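Local coordinates for beta subunit of photoactivated adenylyl cyclase (Beggiatoa sp. PS, PDB 5MBC), which probably makes cyclic AMP from ATP in response to blue light, pairing a flavin-binding BLUF sensor domain with a nucleotide cyclase domain, at residues M5-Y10 and I53-N58; S12-H17 and L43-G48. One frame throughout, in Å; residues are numbered along the deposited sequence. Where two conformers were deposited one is given.

Contact 1 (M5-Y10 and I53-N58); sequences MKRLVY and ILEGEN. With FMN (flavin mononucleotide), chain G.
R7 and E55 project together from neighbouring strands on one face of the BLUF domain's ferredoxin-like sheet, where strands 5-14 and 49-55 run antiparallel. The salt bridge from R7 NH1 to E55 OE2 (2.9 Å) uses one carboxylate oxygen, and the guanidinium and carboxylate planes stand 69° apart. With CG opposite the backbone N, the R7 chain follows its neighbour until the bend at chi3 (56°) turns the guanidinium across toward E55. Salt-bridged through NE to E83, R7 also ties strand 77-86 to this pair, while the E55 carboxylate takes bonds from M90 N, F91 N and T40 OG1. A methionine in place of R7 would probably leave E55 and E83 without their shared positive partner. Farther along this face, R7 CD packs at 3.7 Å from I53 CG2, and V9 CG2 lies 3.9 Å from I53 CG1; L115 of the second subunit packs on V9 and I53. Backbone bonds pair K6 with G56 and L8 with L54, L8 N to L54 O being 2.7 Å. The face carrying K6, L8 and L54 lies against helix 58-69: L8 touches V61, L54 touches L64 and I68, and K6, salt-bridged to D62, passes its CB 3.2 Å from N58 OD1. Toward the flavin, L54 CD1 sits at the edge of the Y10 ring and L54 CD2 is 3.6 Å from FMN O4; Y10 OH, hydrogen-bonded to Q52 OE1, comes within 3.3 Å of FMN C6.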
ATOM      1  N   MET B   5      10.824  24.937  20.765  1.00 67.02           N
ATOM      2  CA  MET B   5       9.914  25.226  19.670  1.00 59.07           C
ATOM      3  C   MET B   5       9.853  24.053  18.701  1.00 49.69           C
ATOM      4  O   MET B   5      10.787  23.255  18.595  1.00 50.10           O
ATOM      5  CB  MET B   5      10.333  26.496  18.919  1.00 55.31           C
ATOM      6  CG  MET B   5      10.365  27.749  19.777  1.00 52.68           C
ATOM      7  SD  MET B   5      10.855  29.213  18.843  1.00 54.79           S
ATOM      8  CE  MET B   5      12.468  28.712  18.246  1.00 55.50           C
ATOM      9  N   LYS B   6       8.733  23.964  17.987  1.00 48.02           N
ATOM     10  CA  LYS B   6       8.526  22.954  16.961  1.00 45.80           C
ATOM     11  C   LYS B   6       8.070  23.638  15.679  1.00 42.80           C
ATOM     12  O   LYS B   6       7.640  24.793  15.687  1.00 35.34           O
ATOM     13  CB  LYS B   6       7.491  21.906  17.396  1.00 38.09           C
ATOM     14  CG  LYS B   6       6.061  22.426  17.422  1.00 38.70           C
ATOM     15  CD  LYS B   6       5.115  21.446  18.101  1.00 41.74           C
ATOM     16  CE  LYS B   6       5.233  20.052  17.511  1.00 48.22           C
ATOM     17  NZ  LYS B   6       4.151  19.150  17.998  1.00 50.63           N
ATOM     18  N   ARG B   7       8.173  22.911  14.570  1.00 38.15           N
ATOM     19  CA  ARG B   7       7.736  23.426  13.278  1.00 37.16           C
ATOM     20  C   ARG B   7       7.026  22.329  12.502  1.00 32.90           C
ATOM     21  O   ARG B   7       7.585  21.247  12.303  1.00 34.63           O
ATOM     22  CB  ARG B   7       8.915  23.972  12.461  1.00 30.39           C
ATOM     23  CG  ARG B   7       8.527  24.392  11.048  1.00 35.46           C
ATOM     24  CD  ARG B   7       9.621  25.196  10.358  1.00 42.14           C
ATOM     25  NE  ARG B   7      10.899  24.493  10.324  1.00 47.88           N
ATOM     26  CZ  ARG B   7      11.970  24.856  11.021  1.00 48.62           C
ATOM     27  NH1 ARG B   7      11.921  25.924  11.807  1.00 44.90           N
ATOM     28  NH2 ARG B   7      13.093  24.157  10.929  1.00 42.24           N
ATOM     29  N   LEU B   8       5.799  22.611  12.069  1.00 31.17           N
ATOM     30  CA  LEU B   8       4.991  21.691  11.284  0.50 31.25           C
ATOM     31  C   LEU B   8       4.780  22.250   9.883  1.00 33.19           C
ATOM     32  O   LEU B   8       4.857  23.460   9.659  1.00 29.19           O
ATOM     33  CB  LEU B   8       3.623  21.450  11.936  0.50 30.90           C
ATOM     34  CG  LEU B   8       3.487  21.527  13.456  0.50 33.05           C
ATOM     35  CD1 LEU B   8       2.028  21.389  13.861  0.50 32.04           C
ATOM     36  CD2 LEU B   8       4.320  20.454  14.112  0.50 40.81           C
ATOM     37  N   VAL B   9       4.489  21.351   8.947  1.00 27.36           N
ATOM     38  CA  VAL B   9       4.117  21.720   7.587  1.00 23.76           C
ATOM     39  C   VAL B   9       3.062  20.730   7.116  1.00 28.69           C
ATOM     40  O   VAL B   9       3.239  19.515   7.248  1.00 23.50           O
ATOM     41  CB  VAL B   9       5.328  21.745   6.630  1.00 30.57           C
ATOM     42  CG1 VAL B   9       6.125  20.454   6.720  1.00 38.14           C
ATOM     43  CG2 VAL B   9       4.870  21.998   5.199  1.00 27.92           C
ATOM     44  N   TYR B  10       1.949  21.246   6.600  1.00 26.11           N
ATOM     45  CA  TYR B  10       0.860  20.396   6.150  1.00 23.35           C
ATOM     46  C   TYR B  10       0.334  20.903   4.817  1.00 20.09           C
ATOM     47  O   TYR B  10       0.552  22.055   4.433  1.00 19.01           O
ATOM     48  CB  TYR B  10      -0.282  20.333   7.179  1.00 29.96           C
ATOM     49  CG  TYR B  10      -1.104  21.602   7.291  1.00 24.39           C
ATOM     50  CD1 TYR B  10      -2.222  21.804   6.489  1.00 26.06           C
ATOM     51  CD2 TYR B  10      -0.770  22.590   8.206  1.00 22.30           C
ATOM     52  CE1 TYR B  10      -2.975  22.958   6.589  1.00 23.13           C
ATOM     53  CE2 TYR B  10      -1.519  23.745   8.315  1.00 23.71           C
ATOM     54  CZ  TYR B  10      -2.619  23.925   7.503  1.00 31.17           C
ATOM     55  OH  TYR B  10      -3.366  25.076   7.607  1.00 30.61           O
ATOM     56  N   ILE B  53       3.227  26.353   6.752  1.00 23.89           N
ATOM     57  CA  ILE B  53       4.292  26.028   7.689  1.00 23.64           C
ATOM     58  C   ILE B  53       4.039  26.822   8.962  1.00 26.92           C
ATOM     59  O   ILE B  53       3.767  28.026   8.900  1.00 28.38           O
ATOM     60  CB  ILE B  53       5.680  26.349   7.105  1.00 30.33           C
ATOM     61  CG1 ILE B  53       5.848  25.683   5.737  1.00 28.12           C
ATOM     62  CG2 ILE B  53       6.779  25.907   8.057  1.00 36.03           C
ATOM     63  CD1 ILE B  53       7.117  26.076   5.013  1.00 26.83           C
ATOM     64  N   LEU B  54       4.102  26.150  10.108  1.00 30.80           N
ATOM     65  CA  LEU B  54       3.875  26.777  11.401  1.00 34.22           C
ATOM     66  C   LEU B  54       5.038  26.452  12.324  1.00 27.02           C
ATOM     67  O   LEU B  54       5.479  25.303  12.391  1.00 32.47           O
ATOM     68  CB  LEU B  54       2.560  26.300  12.034  1.00 33.91           C
ATOM     69  CG  LEU B  54       1.258  26.657  11.316  1.00 31.69           C
ATOM     70  CD1 LEU B  54       0.103  25.834  11.863  1.00 32.44           C
ATOM     71  CD2 LEU B  54       0.964  28.141  11.455  1.00 31.21           C
ATOM     72  N   GLU B  55       5.533  27.463  13.038  1.00 32.15           N
ATOM     73  CA  GLU B  55       6.659  27.280  13.941  1.00 34.94           C
ATOM     74  C   GLU B  55       6.485  28.151  15.178  1.00 38.98           C
ATOM     75  O   GLU B  55       5.960  29.266  15.107  1.00 32.99           O
ATOM     76  CB  GLU B  55       7.995  27.600  13.252  1.00 31.94           C
ATOM     77  CG  GLU B  55       8.008  28.918  12.503  1.00 40.05           C
ATOM     78  CD  GLU B  55       9.321  29.176  11.792  1.00 36.23           C
ATOM     79  OE1 GLU B  55       9.515  30.301  11.286  1.00 40.05           O
ATOM     80  OE2 GLU B  55      10.162  28.253  11.739  1.00 32.17           O
ATOM     81  N   GLY B  56       6.936  27.627  16.307  1.00 34.83           N
ATOM     82  CA  GLY B  56       6.798  28.313  17.575  1.00 33.21           C
ATOM     83  C   GLY B  56       6.811  27.312  18.713  1.00 39.88           C
ATOM     84  O   GLY B  56       7.108  26.134  18.524  1.00 42.19           O
ATOM     85  N   GLU B  57       6.473  27.814  19.900  1.00 44.13           N
ATOM     86  CA  GLU B  57       6.467  26.981  21.094  1.00 56.54           C
ATOM     87  C   GLU B  57       5.520  25.797  20.919  1.00 52.82           C
ATOM     88  O   GLU B  57       4.506  25.882  20.222  1.00 56.79           O
ATOM     89  CB  GLU B  57       6.072  27.814  22.315  1.00 67.53           C
ATOM     90  CG  GLU B  57       7.007  28.991  22.558  1.00 79.89           C
ATOM     91  CD  GLU B  57       6.452  29.994  23.548  1.00 88.80           C
ATOM     92  OE1 GLU B  57       6.199  29.612  24.710  1.00 90.89           O
ATOM     93  OE2 GLU B  57       6.266  31.166  23.161  1.00 91.31           O
ATOM     94  N   ASN B  58       5.866  24.682  21.570  1.00 51.30           N
ATOM     95  CA  ASN B  58       5.208  23.406  21.296  1.00 53.09           C
ATOM     96  C   ASN B  58       3.707  23.478  21.561  1.00 48.89           C
ATOM     97  O   ASN B  58       2.893  23.200  20.673  1.00 50.59           O
ATOM     98  CB  ASN B  58       5.850  22.297  22.132  1.00 57.00           C
ATOM     99  CG  ASN B  58       7.293  22.038  21.746  1.00 58.38           C
ATOM    100  OD1 ASN B  58       7.699  22.293  20.613  1.00 51.29           O
ATOM    101  ND2 ASN B  58       8.075  21.525  22.688  1.00 70.02           N
TER
HETATM  102  N1  FMN G 403      -5.670  30.926  12.391  1.00 37.92           N
HETATM  103  C2  FMN G 403      -4.596  31.416  13.104  1.00 43.94           C
HETATM  104  O2  FMN G 403      -4.791  32.056  14.135  1.00 46.35           O
HETATM  105  N3  FMN G 403      -3.307  31.188  12.667  1.00 37.62           N
HETATM  106  C4  FMN G 403      -3.090  30.467  11.511  1.00 39.40           C
HETATM  107  O4  FMN G 403      -1.941  30.266  11.120  1.00 37.16           O
HETATM  108  C4A FMN G 403      -4.171  29.972  10.791  1.00 36.64           C
HETATM  109  N5  FMN G 403      -3.955  29.253   9.636  1.00 32.18           N
HETATM  110  C5A FMN G 403      -5.025  28.761   8.920  1.00 28.91           C
HETATM  111  C6  FMN G 403      -4.800  28.036   7.756  1.00 34.06           C
HETATM  112  C7  FMN G 403      -5.873  27.538   7.029  1.00 35.39           C
HETATM  113  C7M FMN G 403      -5.625  26.756   5.774  1.00 30.25           C
HETATM  114  C8  FMN G 403      -7.174  27.765   7.469  1.00 37.37           C
HETATM  115  C8M FMN G 403      -8.337  27.229   6.688  1.00 30.63           C
HETATM  116  C9  FMN G 403      -7.397  28.491   8.634  1.00 33.16           C
HETATM  117  C9A FMN G 403      -6.324  28.990   9.362  1.00 32.08           C
HETATM  118  N10 FMN G 403      -6.544  29.709  10.522  1.00 38.69           N
HETATM  119  C10 FMN G 403      -5.467  30.203  11.235  1.00 38.16           C
HETATM  120  C1' FMN G 403      -7.947  29.961  10.996  1.00 38.20           C
HETATM  121  C2' FMN G 403      -8.282  29.109  12.219  1.00 43.19           C
HETATM  122  O2' FMN G 403      -8.473  27.770  11.824  1.00 38.28           O
HETATM  123  C3' FMN G 403      -9.547  29.614  12.901  1.00 47.76           C
HETATM  124  O3' FMN G 403     -10.591  29.679  11.954  1.00 53.79           O
HETATM  125  C4' FMN G 403      -9.343  30.997  13.510  1.00 51.57           C
HETATM  126  O4' FMN G 403      -8.176  31.008  14.300  1.00 47.98           O
HETATM  127  C5' FMN G 403     -10.547  31.391  14.359  1.00 62.27           C
HETATM  128  O5' FMN G 403     -10.249  31.255  15.731  1.00 67.57           O
HETATM  129  P   FMN G 403     -11.440  31.148  16.810  1.00 74.24           P
HETATM  130  O1P FMN G 403     -11.312  29.845  17.562  1.00 82.30           O
HETATM  131  O2P FMN G 403     -11.379  32.316  17.764  1.00 71.92           O
HETATM  132  O3P FMN G 403     -12.762  31.160  16.077  1.00 62.90           O

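Contact 2 (S12-H17 and L43-G48); sequences SKISGH and LLYLQG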
ATOM      1  N   SER B  12      -3.462  20.704   2.477  1.00 27.85           N
ATOM      2  CA  SER B  12      -4.885  20.422   2.580  1.00 28.78           C
ATOM      3  C   SER B  12      -5.565  20.842   1.288  1.00 26.30           C
ATOM      4  O   SER B  12      -5.003  21.584   0.478  1.00 25.77           O
ATOM      5  CB  SER B  12      -5.519  21.138   3.779  1.00 27.05           C
ATOM      6  OG  SER B  12      -5.498  22.543   3.606  1.00 30.85           O
ATOM      7  N   LYS B  13      -6.785  20.350   1.100  1.00 32.00           N
ATOM      8  CA  LYS B  13      -7.586  20.672  -0.073  1.00 32.39           C
ATOM      9  C   LYS B  13      -8.502  21.841   0.265  1.00 28.58           C
ATOM     10  O   LYS B  13      -9.252  21.786   1.245  1.00 33.84           O
ATOM     11  CB  LYS B  13      -8.403  19.465  -0.530  1.00 31.31           C
ATOM     12  CG  LYS B  13      -9.198  19.714  -1.801  1.00 36.66           C
ATOM     13  CD  LYS B  13      -9.991  18.485  -2.213  1.00 51.81           C
ATOM     14  CE  LYS B  13     -10.719  18.723  -3.526  1.00 60.45           C
ATOM     15  NZ  LYS B  13     -11.614  19.912  -3.455  1.00 63.10           N
ATOM     16  N   ILE B  14      -8.435  22.896  -0.547  1.00 28.73           N
ATOM     17  CA  ILE B  14      -9.287  24.059  -0.334  1.00 33.38           C
ATOM     18  C   ILE B  14     -10.737  23.654  -0.547  1.00 41.14           C
ATOM     19  O   ILE B  14     -11.100  23.130  -1.607  1.00 40.88           O
ATOM     20  CB  ILE B  14      -8.880  25.203  -1.268  1.00 35.22           C
ATOM     21  CG1 ILE B  14      -7.432  25.619  -1.003  1.00 33.79           C
ATOM     22  CG2 ILE B  14      -9.820  26.384  -1.104  1.00 44.94           C
ATOM     23  CD1 ILE B  14      -6.939  26.723  -1.913  1.00 31.96           C
ATOM     24  N   SER B  15     -11.571  23.884   0.465  1.00 45.54           N
ATOM     25  CA  SER B  15     -12.990  23.588   0.337  1.00 52.57           C
ATOM     26  C   SER B  15     -13.612  24.455  -0.751  1.00 56.45           C
ATOM     27  O   SER B  15     -13.186  25.587  -0.997  1.00 53.67           O
ATOM     28  CB  SER B  15     -13.708  23.814   1.668  1.00 58.24           C
ATOM     29  OG  SER B  15     -13.289  22.872   2.641  1.00 58.85           O
ATOM     30  N   GLY B  16     -14.630  23.905  -1.409  1.00 58.13           N
ATOM     31  CA  GLY B  16     -15.251  24.601  -2.519  1.00 72.69           C
ATOM     32  C   GLY B  16     -15.861  25.928  -2.109  1.00 83.03           C
ATOM     33  O   GLY B  16     -16.155  26.184  -0.940  1.00 88.89           O
ATOM     34  N   HIS B  17     -16.034  26.790  -3.113  1.00 83.70           N
ATOM     35  CA  HIS B  17     -16.643  28.112  -2.987  1.00 84.64           C
ATOM     36  C   HIS B  17     -15.844  29.056  -2.098  1.00 81.79           C
ATOM     37  O   HIS B  17     -16.376  30.076  -1.648  1.00 86.17           O
ATOM     38  CB  HIS B  17     -18.085  28.021  -2.470  1.00 90.67           C
ATOM     39  CG  HIS B  17     -18.858  26.872  -3.035  1.00 96.81           C
ATOM     40  ND1 HIS B  17     -19.087  26.721  -4.386  1.00 99.88           N
ATOM     41  CD2 HIS B  17     -19.453  25.816  -2.432  1.00 99.29           C
ATOM     42  CE1 HIS B  17     -19.790  25.622  -4.589  1.00102.81           C
ATOM     43  NE2 HIS B  17     -20.026  25.055  -3.419  1.00101.56           N
ATOM     44  N   LEU B  43       1.543  30.837   4.713  1.00 24.50           N
ATOM     45  CA  LEU B  43       0.389  30.148   4.148  1.00 27.01           C
ATOM     46  C   LEU B  43       0.410  30.350   2.640  1.00 27.81           C
ATOM     47  O   LEU B  43       0.434  31.489   2.163  1.00 25.80           O
ATOM     48  CB  LEU B  43      -0.922  30.665   4.742  1.00 29.82           C
ATOM     49  CG  LEU B  43      -2.192  30.066   4.130  1.00 27.89           C
ATOM     50  CD1 LEU B  43      -2.247  28.559   4.358  1.00 26.82           C
ATOM     51  CD2 LEU B  43      -3.438  30.743   4.683  1.00 36.87           C
ATOM     52  N   LEU B  44       0.403  29.250   1.894  1.00 28.06           N
ATOM     53  CA  LEU B  44       0.480  29.281   0.441  0.80 28.77           C
ATOM     54  C   LEU B  44      -0.640  28.431  -0.143  1.00 31.17           C
ATOM     55  O   LEU B  44      -0.992  27.387   0.416  1.00 30.41           O
ATOM     56  CB  LEU B  44       1.853  28.777  -0.030  0.80 31.31           C
ATOM     57  CG  LEU B  44       2.266  28.925  -1.493  0.80 33.10           C
ATOM     58  CD1 LEU B  44       3.763  29.176  -1.578  0.80 39.29           C
ATOM     59  CD2 LEU B  44       1.895  27.680  -2.277  0.80 33.56           C
ATOM     60  N   TYR B  45      -1.195  28.879  -1.267  1.00 36.46           N
ATOM     61  CA  TYR B  45      -2.232  28.123  -1.952  1.00 32.77           C
ATOM     62  C   TYR B  45      -2.006  28.178  -3.457  1.00 35.61           C
ATOM     63  O   TYR B  45      -1.564  29.198  -3.992  1.00 30.20           O
ATOM     64  CB  TYR B  45      -3.645  28.618  -1.589  1.00 33.39           C
ATOM     65  CG  TYR B  45      -3.930  30.084  -1.826  1.00 44.31           C
ATOM     66  CD1 TYR B  45      -3.443  31.057  -0.962  1.00 46.75           C
ATOM     67  CD2 TYR B  45      -4.730  30.489  -2.887  1.00 45.32           C
ATOM     68  CE1 TYR B  45      -3.718  32.394  -1.167  1.00 42.50           C
ATOM     69  CE2 TYR B  45      -5.013  31.821  -3.097  1.00 47.65           C
ATOM     70  CZ  TYR B  45      -4.505  32.770  -2.234  1.00 48.63           C
ATOM     71  OH  TYR B  45      -4.783  34.100  -2.440  1.00 54.46           O
ATOM     72  N   LEU B  46      -2.304  27.063  -4.124  1.00 36.72           N
ATOM     73  CA  LEU B  46      -2.001  26.894  -5.543  1.00 38.43           C
ATOM     74  C   LEU B  46      -2.883  25.789  -6.099  1.00 33.14           C
ATOM     75  O   LEU B  46      -2.759  24.635  -5.678  1.00 34.45           O
ATOM     76  CB  LEU B  46      -0.521  26.551  -5.746  1.00 30.42           C
ATOM     77  CG  LEU B  46      -0.098  26.052  -7.132  1.00 32.32           C
ATOM     78  CD1 LEU B  46      -0.193  27.166  -8.162  1.00 31.35           C
ATOM     79  CD2 LEU B  46       1.307  25.463  -7.100  1.00 31.36           C
ATOM     80  N   GLN B  47      -3.770  26.141  -7.032  1.00 34.36           N
ATOM     81  CA  GLN B  47      -4.615  25.172  -7.736  1.00 40.07           C
ATOM     82  C   GLN B  47      -5.435  24.323  -6.762  1.00 37.15           C
ATOM     83  O   GLN B  47      -5.467  23.093  -6.845  1.00 39.99           O
ATOM     84  CB  GLN B  47      -3.777  24.291  -8.666  1.00 44.57           C
ATOM     85  CG  GLN B  47      -3.189  25.043  -9.848  1.00 50.96           C
ATOM     86  CD  GLN B  47      -4.255  25.581 -10.785  1.00 61.01           C
ATOM     87  OE1 GLN B  47      -5.185  24.867 -11.161  1.00 70.95           O
ATOM     88  NE2 GLN B  47      -4.128  26.850 -11.160  1.00 63.85           N
ATOM     89  N   GLY B  48      -6.106  24.995  -5.828  1.00 37.11           N
ATOM     90  CA  GLY B  48      -7.030  24.334  -4.932  1.00 30.96           C
ATOM     91  C   GLY B  48      -6.413  23.625  -3.748  1.00 30.51           C
ATOM     92  O   GLY B  48      -7.111  22.851  -3.082  1.00 34.87           O
TER
HETATM   93  O   HOH W   1     -10.049  22.470  -4.138  1.00 46.28           O
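I14 leans across G48 to reach Y45, its CD1 coming 3.8 Å from Y45 CB. CG1 lies opposite the carbonyl carbon (chi1 -60°) and the chain then stays extended, which carries CD1 past the G48 carbonyl, 3.6 Å from G48 C. Y45 meets it obliquely: its CB points toward I14, but the ring is carried off to pack on L20 and I23 of helix 20-36 and on F50, which I14 also touches. The glycine belongs to the tight reverse turn of the β-hairpin that joins strands 40-46 and 49-55 in the ferredoxin-like BLUF fold; Q47 and G48 both adopt left-handed backbone angles, as in a type I' turn. From the end of strand 5-14, I14 N donates to G48 O at 2.9 Å. A water adds a second bond to that oxygen at 3.1 Å and also donates to I14 O at 2.8 Å. K13 runs extended past G48 O and bends only at its last torsion (chi4 -57°), bringing NZ to within 3.1 Å of the same water, which accepts the hydrogen bond from NZ.

Both contacts use strand 5-14 of the BLUF sheet, with their centres about 20 Å apart. Contact 1 is the regular antiparallel pairing of this strand with its direct neighbour 49-55, its middle buried between helix 58-69 and the second subunit and its Y10 end beside the flavin. Contact 2 lies where strand 5-14 runs out and reaches past that neighbour to the turn leading into it from strand 40-46; it is smaller and more open to solvent. The chemistry follows: a ladder of backbone bonds, a salt bridge and apolar packing on both faces in contact 1, against a single direct backbone bond, one bridging water and one isoleucine in contact 2.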